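Local atomic coordinates of inositol-1-monophosphatase SuhB (Mycobacterium tuberculosis, PDB entry 2Q74), a protein that probably dephosphorylates inositol 1-phosphate to free myo-inositol with magnesium as cofactor, the last step of myo-inositol biosynthesis from glucose 6-phosphate. Residues A[179-184]-A[190-195]; A[234-239]-A[260-265]. All blocks are in the same frame, centred on the assembly; numbering follows the deposited sequence.

Contact 1 of 2, residues A[179-184]-A[190-195]; sequences TGFGYS and KQAELL
Phe181 and Gln191 meet in a strand-to-helix contact, part polar and part apolar, within the beta-alpha-beta unit of strand 176-181, helix 188-198 and strand 204-206. The axes of 179-181 and 190-195 run nearly antiparallel, at 160° and 9.5 Å apart. Gln191, extended beyond CG, carries its amide to the strand end. There Gly182 N gives Gln191 OE1 a weak hydrogen bond, long at 3.4 Å but fairly straight (164°). A water donates to Gln191 OE1 over 2.7 Å and also to Gly180 O, so the amide oxygen has one firm donor and one weak one. Its NE2 bonds to Cys187 O, which settles which end of the amide faces the strand. Gln191 OE1 also lies at the edge of the Phe181 ring, in its plane, 3.8 Å from Phe181 CD2, with ring and amide planes nearly perpendicular (88°). Phe181 CZ packs 4.1 Å from Ala192 CB. One helical turn on, Leu195 and Thr179 approach tip to tip, with Leu195 CD2 3.7 Å from Thr179 CG2. Val199 of the second subunit packs on Phe181, at the dimer interface. Within the chain, Thr179 bonds through its backbone to Arg206, and Tyr227 of strand 225-231 touches both Thr179 and Leu195.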
loop_
_atom_site.group_PDB
_atom_site.type_symbol
_atom_site.label_atom_id
_atom_site.label_comp_id
_atom_site.label_asym_id
_atom_site.label_seq_id
_atom_site.Cartn_x
_atom_site.Cartn_y
_atom_site.Cartn_z
ATOM N N THR A 179 -6.075 0.785 -8.341
ATOM C CA THR A 179 -7.286 0.005 -8.602
ATOM C C THR A 179 -7.615 -0.925 -7.479
ATOM O O THR A 179 -6.821 -1.129 -6.578
ATOM C CB THR A 179 -7.177 -0.835 -9.883
ATOM O OG1 THR A 179 -5.934 -1.547 -9.902
ATOM C CG2 THR A 179 -7.237 0.067 -11.062
ATOM N N GLY A 180 -8.818 -1.463 -7.544
ATOM C CA GLY A 180 -9.248 -2.499 -6.636
ATOM C C GLY A 180 -10.179 -3.448 -7.345
ATOM O O GLY A 180 -10.576 -3.217 -8.494
ATOM N N PHE A 181 -10.478 -4.547 -6.663
ATOM C CA PHE A 181 -11.485 -5.500 -7.105
ATOM C C PHE A 181 -12.713 -5.199 -6.274
ATOM O O PHE A 181 -12.658 -5.229 -5.038
ATOM C CB PHE A 181 -11.004 -6.934 -6.891
ATOM C CG PHE A 181 -9.883 -7.348 -7.820
ATOM C CD1 PHE A 181 -8.761 -8.001 -7.329
ATOM C CD2 PHE A 181 -9.956 -7.087 -9.182
ATOM C CE1 PHE A 181 -7.740 -8.387 -8.180
ATOM C CE2 PHE A 181 -8.939 -7.472 -10.032
ATOM C CZ PHE A 181 -7.833 -8.129 -9.529
ATOM N N GLY A 182 -13.803 -4.862 -6.962
ATOM C CA GLY A 182 -15.025 -4.403 -6.320
ATOM C C GLY A 182 -16.029 -5.523 -6.164
ATOM O O GLY A 182 -16.078 -6.436 -6.994
ATOM N N TYR A 183 -16.842 -5.451 -5.106
ATOM C CA TYR A 183 -17.820 -6.513 -4.800
ATOM C C TYR A 183 -17.057 -7.732 -4.242
ATOM O O TYR A 183 -16.005 -7.549 -3.608
ATOM C CB TYR A 183 -18.666 -6.871 -6.054
ATOM N N SER A 184 -17.568 -8.949 -4.470
ATOM C CA SER A 184 -16.928 -10.178 -3.958
ATOM C C SER A 184 -16.299 -11.008 -5.093
ATOM O O SER A 184 -16.321 -10.586 -6.261
ATOM C CB SER A 184 -17.948 -11.021 -3.166
ATOM O OG SER A 184 -18.830 -11.743 -4.026
ATOM N N LYS A 190 -12.179 -10.952 -15.158
ATOM C CA LYS A 190 -12.483 -9.969 -16.212
ATOM C C LYS A 190 -11.931 -8.586 -15.890
ATOM O O LYS A 190 -11.389 -7.907 -16.758
ATOM C CB LYS A 190 -13.989 -9.830 -16.419
ATOM C CG LYS A 190 -14.680 -11.055 -16.975
ATOM C CD LYS A 190 -16.200 -10.841 -17.027
ATOM C CE LYS A 190 -16.967 -12.134 -17.227
ATOM N NZ LYS A 190 -18.422 -11.896 -17.294
ATOM N N GLN A 191 -12.089 -8.171 -14.637
ATOM C CA GLN A 191 -11.548 -6.893 -14.169
ATOM C C GLN A 191 -10.034 -6.889 -14.308
ATOM O O GLN A 191 -9.452 -5.885 -14.695
ATOM C CB GLN A 191 -11.905 -6.635 -12.705
ATOM C CG GLN A 191 -13.390 -6.575 -12.369
ATOM C CD GLN A 191 -13.639 -6.441 -10.848
ATOM O OE1 GLN A 191 -13.197 -5.479 -10.215
ATOM N NE2 GLN A 191 -14.345 -7.408 -10.266
ATOM N N ALA A 192 -9.406 -8.017 -13.976
ATOM C CA ALA A 192 -7.954 -8.177 -14.084
ATOM C C ALA A 192 -7.507 -8.150 -15.540
ATOM O O ALA A 192 -6.475 -7.576 -15.886
ATOM C CB ALA A 192 -7.520 -9.469 -13.418
ATOM N N GLU A 193 -8.316 -8.772 -16.380
ATOM C CA GLU A 193 -8.095 -8.821 -17.820
ATOM C C GLU A 193 -8.135 -7.404 -18.387
ATOM O O GLU A 193 -7.272 -7.004 -19.170
ATOM C CB GLU A 193 -9.193 -9.673 -18.472
ATOM C CG GLU A 193 -8.771 -10.470 -19.692
ATOM C CD GLU A 193 -8.171 -11.827 -19.336
ATOM O OE1 GLU A 193 -8.784 -12.561 -18.518
ATOM O OE2 GLU A 193 -7.091 -12.163 -19.886
ATOM N N LEU A 194 -9.155 -6.655 -17.984
ATOM C CA LEU A 194 -9.292 -5.257 -18.363
ATOM C C LEU A 194 -8.080 -4.434 -17.963
ATOM O O LEU A 194 -7.607 -3.617 -18.745
ATOM C CB LEU A 194 -10.540 -4.657 -17.711
ATOM C CG LEU A 194 -10.758 -3.145 -17.857
ATOM C CD1 LEU A 194 -11.279 -2.801 -19.223
ATOM C CD2 LEU A 194 -11.716 -2.664 -16.797
ATOM N N LEU A 195 -7.592 -4.638 -16.743
ATOM C CA LEU A 195 -6.461 -3.875 -16.240
ATOM C C LEU A 195 -5.193 -4.148 -17.012
ATOM O O LEU A 195 -4.430 -3.232 -17.282
ATOM C CB LEU A 195 -6.214 -4.153 -14.752
ATOM C CG LEU A 195 -7.251 -3.556 -13.796
ATOM C CD1 LEU A 195 -6.919 -3.844 -12.318
ATOM C CD2 LEU A 195 -7.413 -2.041 -14.046
HETATM O O HOH W 1 -12.608 -2.937 -10.877
#

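Contact 2 of 2, residues A[234-239]-A[260-265]; sequences WDCAAG and AGLVVV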
loop_
_atom_site.group_PDB
_atom_site.type_symbol
_atom_site.label_atom_id
_atom_site.label_comp_id
_atom_site.label_asym_id
_atom_site.label_seq_id
_atom_site.Cartn_x
_atom_site.Cartn_y
_atom_site.Cartn_z
ATOM N N TRP A 234 -21.128 3.485 0.576
ATOM C CA TRP A 234 -20.538 3.885 1.851
ATOM C C TRP A 234 -19.004 3.871 1.889
ATOM O O TRP A 234 -18.391 4.366 2.858
ATOM C CB TRP A 234 -21.103 3.039 2.988
ATOM C CG TRP A 234 -21.037 1.605 2.752
ATOM C CD1 TRP A 234 -19.917 0.820 2.764
ATOM C CD2 TRP A 234 -22.137 0.731 2.487
ATOM N NE1 TRP A 234 -20.251 -0.499 2.521
ATOM C CE2 TRP A 234 -21.608 -0.581 2.344
ATOM C CE3 TRP A 234 -23.519 0.923 2.356
ATOM C CZ2 TRP A 234 -22.409 -1.688 2.066
ATOM C CZ3 TRP A 234 -24.322 -0.186 2.085
ATOM C CH2 TRP A 234 -23.758 -1.476 1.939
ATOM N N ASP A 235 -18.384 3.333 0.841
ATOM C CA ASP A 235 -16.940 3.364 0.724
ATOM C C ASP A 235 -16.418 4.416 -0.230
ATOM O O ASP A 235 -15.225 4.730 -0.217
ATOM C CB ASP A 235 -16.416 1.999 0.319
ATOM C CG ASP A 235 -16.540 0.983 1.436
ATOM O OD1 ASP A 235 -16.454 1.390 2.619
ATOM O OD2 ASP A 235 -16.728 -0.215 1.143
ATOM N N CYS A 236 -17.274 4.988 -1.055
ATOM C CA CYS A 236 -16.775 5.985 -1.978
ATOM C C CYS A 236 -17.414 7.371 -1.843
ATOM O O CYS A 236 -16.842 8.351 -2.309
ATOM C CB CYS A 236 -16.875 5.447 -3.398
ATOM S SG CYS A 236 -18.527 4.943 -3.861
ATOM N N ALA A 237 -18.561 7.458 -1.169
ATOM C CA ALA A 237 -19.331 8.714 -1.087
ATOM C C ALA A 237 -18.480 9.875 -0.538
ATOM O O ALA A 237 -18.347 10.922 -1.186
ATOM C CB ALA A 237 -20.589 8.517 -0.232
ATOM N N ALA A 238 -17.880 9.673 0.630
ATOM C CA ALA A 238 -17.005 10.671 1.249
ATOM C C ALA A 238 -15.749 11.002 0.425
ATOM O O ALA A 238 -15.509 12.167 0.071
ATOM C CB ALA A 238 -16.600 10.214 2.613
ATOM N N GLY A 239 -14.965 9.969 0.114
ATOM C CA GLY A 239 -13.765 10.114 -0.716
ATOM C C GLY A 239 -13.993 10.774 -2.063
ATOM O O GLY A 239 -13.182 11.582 -2.505
ATOM N N ALA A 260 -24.919 -4.635 -6.856
ATOM C CA ALA A 260 -25.498 -3.371 -6.380
ATOM C C ALA A 260 -24.504 -2.198 -6.184
ATOM O O ALA A 260 -24.947 -1.085 -5.851
ATOM C CB ALA A 260 -26.275 -3.608 -5.078
ATOM N N GLY A 261 -23.193 -2.429 -6.383
ATOM C CA GLY A 261 -22.164 -1.387 -6.210
ATOM C C GLY A 261 -22.125 -0.342 -7.322
ATOM O O GLY A 261 -23.018 -0.290 -8.170
ATOM N N LEU A 262 -21.091 0.496 -7.311
ATOM C CA LEU A 262 -20.906 1.538 -8.321
ATOM C C LEU A 262 -19.586 1.399 -9.072
ATOM O O LEU A 262 -18.668 0.716 -8.631
ATOM C CB LEU A 262 -20.953 2.929 -7.685
ATOM C CG LEU A 262 -22.191 3.294 -6.868
ATOM C CD1 LEU A 262 -22.097 4.731 -6.419
ATOM C CD2 LEU A 262 -23.469 3.091 -7.646
ATOM N N VAL A 263 -19.519 2.058 -10.226
ATOM C CA VAL A 263 -18.289 2.185 -10.979
ATOM C C VAL A 263 -17.743 3.563 -10.691
ATOM O O VAL A 263 -18.434 4.558 -10.900
ATOM C CB VAL A 263 -18.525 2.035 -12.472
ATOM C CG1 VAL A 263 -17.236 2.282 -13.244
ATOM C CG2 VAL A 263 -19.081 0.659 -12.764
ATOM N N VAL A 264 -16.505 3.609 -10.205
ATOM C CA VAL A 264 -15.878 4.848 -9.784
ATOM C C VAL A 264 -14.657 5.113 -10.624
ATOM O O VAL A 264 -13.788 4.218 -10.766
ATOM C CB VAL A 264 -15.415 4.780 -8.311
ATOM C CG1 VAL A 264 -14.873 6.142 -7.856
ATOM C CG2 VAL A 264 -16.546 4.301 -7.406
ATOM N N VAL A 265 -14.602 6.323 -11.186
ATOM C CA VAL A 265 -13.396 6.831 -11.828
ATOM C C VAL A 265 -13.054 8.190 -11.225
ATOM O O VAL A 265 -13.905 9.067 -11.114
ATOM C CB VAL A 265 -13.536 6.916 -13.343
ATOM C CG1 VAL A 265 -12.231 7.404 -13.960
ATOM C CG2 VAL A 265 -13.909 5.560 -13.912
#
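Cys236 packs against Leu262 and Val264 where helix 233-245 lies against the five-stranded mixed sheet of the inositol monophosphatase fold, an alpha-beta-alpha-beta-alpha sandwich. Ala237 meets Gln126 and Ala238 meets Ser122 on strand 120-127 of the seven-stranded sheet, which places the helix between the two sheets. The interaction across the two segments is wholly apolar and small, burying 96 Å². The nearest pair of CA atoms, Cys236 CA and Val264 CA, is 7.9 Å apart, so side chains alone bridge the gap. Leu262 and Val264, two residues apart on the strand, both direct their CB toward the helix, which gives the sulfur two neighbours on one face of the sheet. Val231 of strand 225-231 touches both Cys236 and Val264, and Leu252 of strand 249-252 also meets Val264.

Backbone bonding belongs to the sheet: strand 262-267 pairs antiparallel on both sides, with Leu262 bonded to Gly230 and Val231, Val264 to Glu228 and Val265 to Leu251.

Electrostatics enter next to the packing, through Asp235, which by similarity binds the second magnesium and substrate. Its OD1 lies close to the carboxylates of Asp104 and Asp107, consistent with an acidic cluster suited to cations.

The Cys236 side chain itself sets the contact, as its first torsion (chi1 56°) tucks the sulfur over its own backbone. Cys236 SG lies 4.4 Å from Leu262 CD1 and 4.1 Å from Val264 CG2.

In the fold
Both contacts reach the same five-stranded sheet, each through a different strand: contact 1 uses 176-181 and contact 2 uses 262-267, with strand 225-231 between them. Their centres are about 14 Å apart and their nearest atoms about 6 Å, without touching, and contact 1 closes before contact 2 opens. Contact 2 is the more central, its centre about 7 Å from that of the chain, against about 17 Å for contact 1. It contains Asp235, which probably binds magnesium and substrate, and the Cys236 side chain is about 7 Å from that of Asp107. Contact 1 faces the second subunit, yet Thr179 lies about 7 Å, side chain to side chain, from Arg206, which probably binds substrate.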